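Local coordinates for protein Ral guanine nucleotide dissociation stimulator-like 2 (Mus musculus, PDB 4JGW) that probably acts as a guanine nucleotide exchange factor and as a putative effector of Ras or Rap, associating in vitro with GTP-bound Rap1A and H-Ras, at residues Leu199-Asp204 / Gln448-Gly453; Thr211-Glu216 / Val250-Lys255. All blocks are in the same frame, centred on the assembly; numbering follows the deposited sequence.

Contact 1: Leu199-Asp204 / Gln448-Gly453; sequences LVFLAD and QQWLQG
F201 meets W450 where the segment leading into helix 203-219 passes helix 445-453, near the C-terminal end, both in the CDC25-homology (Ras-GEF) domain, a mainly helical exchange-factor fold. The two aromatic side chains alone make this contact, and both start out toward the opposite segment. Their planes stand 53° apart, with the F201 ring 5.6 Å from the five-membered ring of W450 between centroids, an oblique pair, neither stacked nor T-shaped. F201 leads with one corner: CE1 stands 3.7 Å above the indole plane of W450, offset toward the rim, while W450 CG sits at the edge of the phenyl ring, near its plane. W450 holds CG anti to its backbone N (chi1 171°), and the indole thereby sets off toward F201 and presents CG and CD2 to CE1. The methylene touches as well, W450 CB standing 3.9 Å from F201 CE1.

L206, one turn into helix 203-219, touches both side chains. The indole is fixed by a hydrogen bond from W450 NE1 to the carbonyl of D194, whereas the backbone carbonyl of F201 accepts one from K293 on helix 284-303. The tightest ring-to-ring approach is F201 CE1 to W450 CG, 3.9 Å.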
# COMPACT_ATOMS: atom_id res chain seq x y z
N LEU A 199 22.04 -21.30 8.36
CA LEU A 199 22.47 -22.57 7.77
C LEU A 199 21.76 -23.79 8.34
O LEU A 199 21.65 -24.82 7.68
CB LEU A 199 23.99 -22.74 7.94
CG LEU A 199 24.94 -21.75 7.25
CD1 LEU A 199 26.36 -21.94 7.77
CD2 LEU A 199 24.91 -21.89 5.73
N VAL A 200 21.27 -23.66 9.58
CA VAL A 200 20.64 -24.76 10.32
C VAL A 200 19.23 -25.11 9.81
O VAL A 200 18.75 -26.23 9.99
CB VAL A 200 20.62 -24.45 11.85
CG1 VAL A 200 19.65 -25.35 12.60
CG2 VAL A 200 22.03 -24.59 12.42
N PHE A 201 18.57 -24.14 9.17
CA PHE A 201 17.23 -24.35 8.63
C PHE A 201 17.26 -24.54 7.11
O PHE A 201 18.18 -24.08 6.45
CB PHE A 201 16.31 -23.18 8.98
CG PHE A 201 16.31 -22.82 10.44
CD1 PHE A 201 16.98 -21.69 10.89
CD2 PHE A 201 15.64 -23.62 11.37
CE1 PHE A 201 16.99 -21.35 12.24
CE2 PHE A 201 15.64 -23.29 12.72
CZ PHE A 201 16.31 -22.15 13.16
N LEU A 202 16.25 -25.22 6.58
CA LEU A 202 16.12 -25.38 5.14
C LEU A 202 15.68 -24.07 4.49
O LEU A 202 14.90 -23.31 5.07
CB LEU A 202 15.14 -26.52 4.80
CG LEU A 202 15.66 -27.95 5.04
CD1 LEU A 202 14.50 -28.94 5.17
CD2 LEU A 202 16.62 -28.39 3.94
N ALA A 203 16.20 -23.80 3.29
CA ALA A 203 16.02 -22.51 2.62
C ALA A 203 14.57 -22.21 2.27
O ALA A 203 14.12 -21.07 2.43
CB ALA A 203 16.89 -22.43 1.38
N ASP A 204 13.84 -23.22 1.78
CA ASP A 204 12.42 -23.07 1.47
C ASP A 204 11.60 -22.76 2.73
O ASP A 204 10.67 -21.96 2.67
CB ASP A 204 11.88 -24.30 0.74
CG ASP A 204 12.16 -25.61 1.47
OD1 ASP A 204 13.32 -25.84 1.87
OD2 ASP A 204 11.21 -26.41 1.63
N GLN A 448 11.00 -18.74 13.71
CA GLN A 448 10.48 -17.48 14.23
C GLN A 448 11.28 -17.00 15.45
O GLN A 448 11.60 -15.81 15.55
CB GLN A 448 8.99 -17.59 14.57
CG GLN A 448 8.06 -17.69 13.36
CD GLN A 448 8.02 -16.41 12.51
OE1 GLN A 448 8.29 -15.31 13.00
NE2 GLN A 448 7.68 -16.57 11.24
N GLN A 449 11.59 -17.92 16.36
CA GLN A 449 12.39 -17.61 17.55
C GLN A 449 13.80 -17.13 17.18
O GLN A 449 14.33 -16.21 17.81
CB GLN A 449 12.45 -18.81 18.50
CG GLN A 449 13.04 -18.49 19.88
CD GLN A 449 12.88 -19.62 20.88
OE1 GLN A 449 13.05 -20.79 20.56
NE2 GLN A 449 12.56 -19.26 22.12
N TRP A 450 14.39 -17.76 16.17
CA TRP A 450 15.70 -17.35 15.66
C TRP A 450 15.66 -15.94 15.05
O TRP A 450 16.54 -15.12 15.32
CB TRP A 450 16.23 -18.36 14.64
CG TRP A 450 17.46 -17.90 13.91
CD1 TRP A 450 18.74 -17.84 14.40
CD2 TRP A 450 17.53 -17.42 12.56
NE1 TRP A 450 19.59 -17.36 13.44
CE2 TRP A 450 18.88 -17.09 12.30
CE3 TRP A 450 16.58 -17.23 11.54
CZ2 TRP A 450 19.30 -16.59 11.06
CZ3 TRP A 450 17.00 -16.73 10.31
CH2 TRP A 450 18.36 -16.42 10.09
N LEU A 451 14.63 -15.67 14.25
CA LEU A 451 14.42 -14.36 13.64
C LEU A 451 14.24 -13.24 14.67
O LEU A 451 14.70 -12.12 14.46
CB LEU A 451 13.23 -14.39 12.68
CG LEU A 451 13.42 -15.08 11.33
CD1 LEU A 451 12.08 -15.46 10.72
CD2 LEU A 451 14.22 -14.21 10.36
N GLN A 452 13.57 -13.57 15.77
CA GLN A 452 13.33 -12.63 16.87
C GLN A 452 14.59 -12.31 17.67
O GLN A 452 14.74 -11.21 18.20
CB GLN A 452 12.24 -13.18 17.80
CG GLN A 452 10.83 -13.15 17.20
CD GLN A 452 9.89 -14.16 17.84
OE1 GLN A 452 10.30 -15.03 18.61
NE2 GLN A 452 8.60 -14.06 17.50
N GLY A 453 15.50 -13.28 17.75
CA GLY A 453 16.74 -13.12 18.51
C GLY A 453 17.85 -12.40 17.75
O GLY A 453 18.88 -12.06 18.33

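Contact 2: Thr211-Glu216 / Val250-Lys255; sequences TLLDAE and VTQFNK
Q252 carries its CG anti to the backbone N (chi1 179°) and then bends at chi2 (65°), so that the methylenes run up to D214 while the amide folds over toward L213. The setting is a helix-helix contact inside the CDC25-homology domain, where helix 203-219 faces helix 244-264; the nearest CA atoms across the two segments are those of D214 and Q252, 7.3 Å apart. L213 starts toward the other helix, and Q252 crosses it at about a right angle, presenting NE2 to the CD1 methyl at 3.7 Å. D214 is also crossed at about a right angle, but here it is the aliphatic part of the glutamine that touches: CG lies 3.5 Å from D214 OD1. Carboxylate and amide planes are turned 63° from one another, and no direct hydrogen bond joins the two groups.

A water bridges them instead. It accepts from Q252 NE2 at 2.8 Å and gives a weak hydrogen bond to D214 OD1. The polar ends are thus linked across the interface through one solvent molecule, beside the van der Waals contact of the amide nitrogen with the L213 methyl. D214 is buried, and its carboxylate is gripped from S309 on helix 307-318 and N306 just before it: OD2 accepts from N306 ND2 and is hydrogen-bonded to S309 OG, an arrangement that should help to set the rotation of the carboxylate and would probably favour its charged form. N306 ND2 also binds T211 OG1, one helical turn earlier. L213 also packs against Q448 and L451 of helix 445-453, while F253 turns away to helix 307-318. The bridge closes at D214 OD1, 2.7 Å from the water oxygen.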
# COMPACT_ATOMS: atom_id res chain seq x y z
N THR A 211 8.04 -14.98 4.41
CA THR A 211 6.82 -14.62 3.69
C THR A 211 5.60 -14.50 4.62
O THR A 211 4.78 -13.60 4.43
CB THR A 211 6.53 -15.61 2.53
OG1 THR A 211 7.70 -15.74 1.73
CG2 THR A 211 5.39 -15.10 1.66
N LEU A 212 5.52 -15.37 5.62
CA LEU A 212 4.45 -15.30 6.62
C LEU A 212 4.46 -13.95 7.34
O LEU A 212 3.40 -13.34 7.54
CB LEU A 212 4.58 -16.44 7.64
CG LEU A 212 3.40 -16.69 8.58
CD1 LEU A 212 2.24 -17.38 7.86
CD2 LEU A 212 3.85 -17.52 9.77
N LEU A 213 5.64 -13.49 7.74
CA LEU A 213 5.79 -12.20 8.41
C LEU A 213 5.51 -11.03 7.46
O LEU A 213 4.82 -10.08 7.83
CB LEU A 213 7.19 -12.07 9.02
CG LEU A 213 7.56 -12.99 10.19
CD1 LEU A 213 9.07 -13.04 10.37
CD2 LEU A 213 6.89 -12.57 11.49
N ASP A 214 6.05 -11.12 6.24
CA ASP A 214 5.83 -10.09 5.21
C ASP A 214 4.37 -9.99 4.79
O ASP A 214 3.85 -8.88 4.60
CB ASP A 214 6.70 -10.36 3.98
CG ASP A 214 8.18 -10.14 4.24
OD1 ASP A 214 8.53 -9.27 5.07
OD2 ASP A 214 9.00 -10.82 3.59
N ALA A 215 3.71 -11.14 4.63
CA ALA A 215 2.33 -11.20 4.17
C ALA A 215 1.35 -10.53 5.13
O ALA A 215 0.53 -9.72 4.70
CB ALA A 215 1.90 -12.65 3.89
N GLU A 216 1.45 -10.86 6.42
CA GLU A 216 0.53 -10.30 7.41
C GLU A 216 0.70 -8.79 7.58
O GLU A 216 -0.28 -8.08 7.83
CB GLU A 216 0.58 -11.05 8.75
CG GLU A 216 1.87 -10.93 9.55
CD GLU A 216 1.79 -11.58 10.93
OE1 GLU A 216 0.69 -12.04 11.33
OE2 GLU A 216 2.83 -11.63 11.63
N VAL A 250 8.36 -1.55 6.37
CA VAL A 250 9.72 -1.13 6.07
C VAL A 250 10.70 -1.64 7.13
O VAL A 250 11.82 -2.05 6.81
CB VAL A 250 9.83 0.41 5.91
CG1 VAL A 250 11.28 0.86 5.71
CG2 VAL A 250 8.97 0.89 4.74
N THR A 251 10.26 -1.63 8.39
CA THR A 251 11.06 -2.12 9.51
C THR A 251 11.44 -3.59 9.31
O THR A 251 12.61 -3.95 9.43
CB THR A 251 10.33 -1.93 10.87
OG1 THR A 251 9.93 -0.56 11.01
CG2 THR A 251 11.23 -2.31 12.04
N GLN A 252 10.45 -4.42 8.99
CA GLN A 252 10.66 -5.84 8.73
C GLN A 252 11.55 -6.07 7.51
O GLN A 252 12.43 -6.93 7.53
CB GLN A 252 9.33 -6.59 8.58
CG GLN A 252 9.44 -8.09 8.28
CD GLN A 252 10.08 -8.90 9.40
OE1 GLN A 252 10.03 -8.52 10.57
NE2 GLN A 252 10.67 -10.03 9.04
N PHE A 253 11.31 -5.29 6.45
CA PHE A 253 12.17 -5.31 5.26
C PHE A 253 13.63 -5.06 5.65
O PHE A 253 14.52 -5.78 5.20
CB PHE A 253 11.70 -4.27 4.23
CG PHE A 253 12.65 -4.08 3.08
CD1 PHE A 253 12.52 -4.84 1.92
CD2 PHE A 253 13.68 -3.15 3.15
CE1 PHE A 253 13.39 -4.67 0.85
CE2 PHE A 253 14.57 -2.97 2.09
CZ PHE A 253 14.42 -3.73 0.93
N ASN A 254 13.85 -4.04 6.48
CA ASN A 254 15.19 -3.68 6.96
C ASN A 254 15.80 -4.73 7.89
O ASN A 254 17.02 -4.91 7.90
CB ASN A 254 15.18 -2.31 7.64
CG ASN A 254 14.96 -1.16 6.66
OD1 ASN A 254 15.22 -1.27 5.46
ND2 ASN A 254 14.49 -0.03 7.18
N LYS A 255 14.96 -5.41 8.67
CA LYS A 255 15.40 -6.49 9.55
C LYS A 255 15.92 -7.69 8.76
O LYS A 255 16.92 -8.30 9.14
CB LYS A 255 14.26 -6.94 10.48
CG LYS A 255 14.02 -6.02 11.67
CD LYS A 255 13.00 -6.63 12.63
CE LYS A 255 12.49 -5.58 13.62
NZ LYS A 255 11.45 -6.13 14.54
O HOH W 1 10.03 -11.06 6.52

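How the contacts relate
Coming from the N terminus, the chain enters at 199-204, the first half of contact 1, and continues into helix 203-219, whose later turns supply 211-216. Contact 2 closes a short loop at 250-255 on helix 244-264, 34 residues on. The larger loop of contact 1 closes 244 residues after its first segment, at 448-453 near the C terminus, and encloses contact 2 entirely. The centres lie about 14 Å apart. Contact 1 is made just before helix 203-219 and contact 2 within it; through L213 the helix lies against both helix 244-264 and helix 445-453 within the Ras-GEF region. The two sites also touch directly: L451 CD1 packs 3.9 Å from L213 CD1.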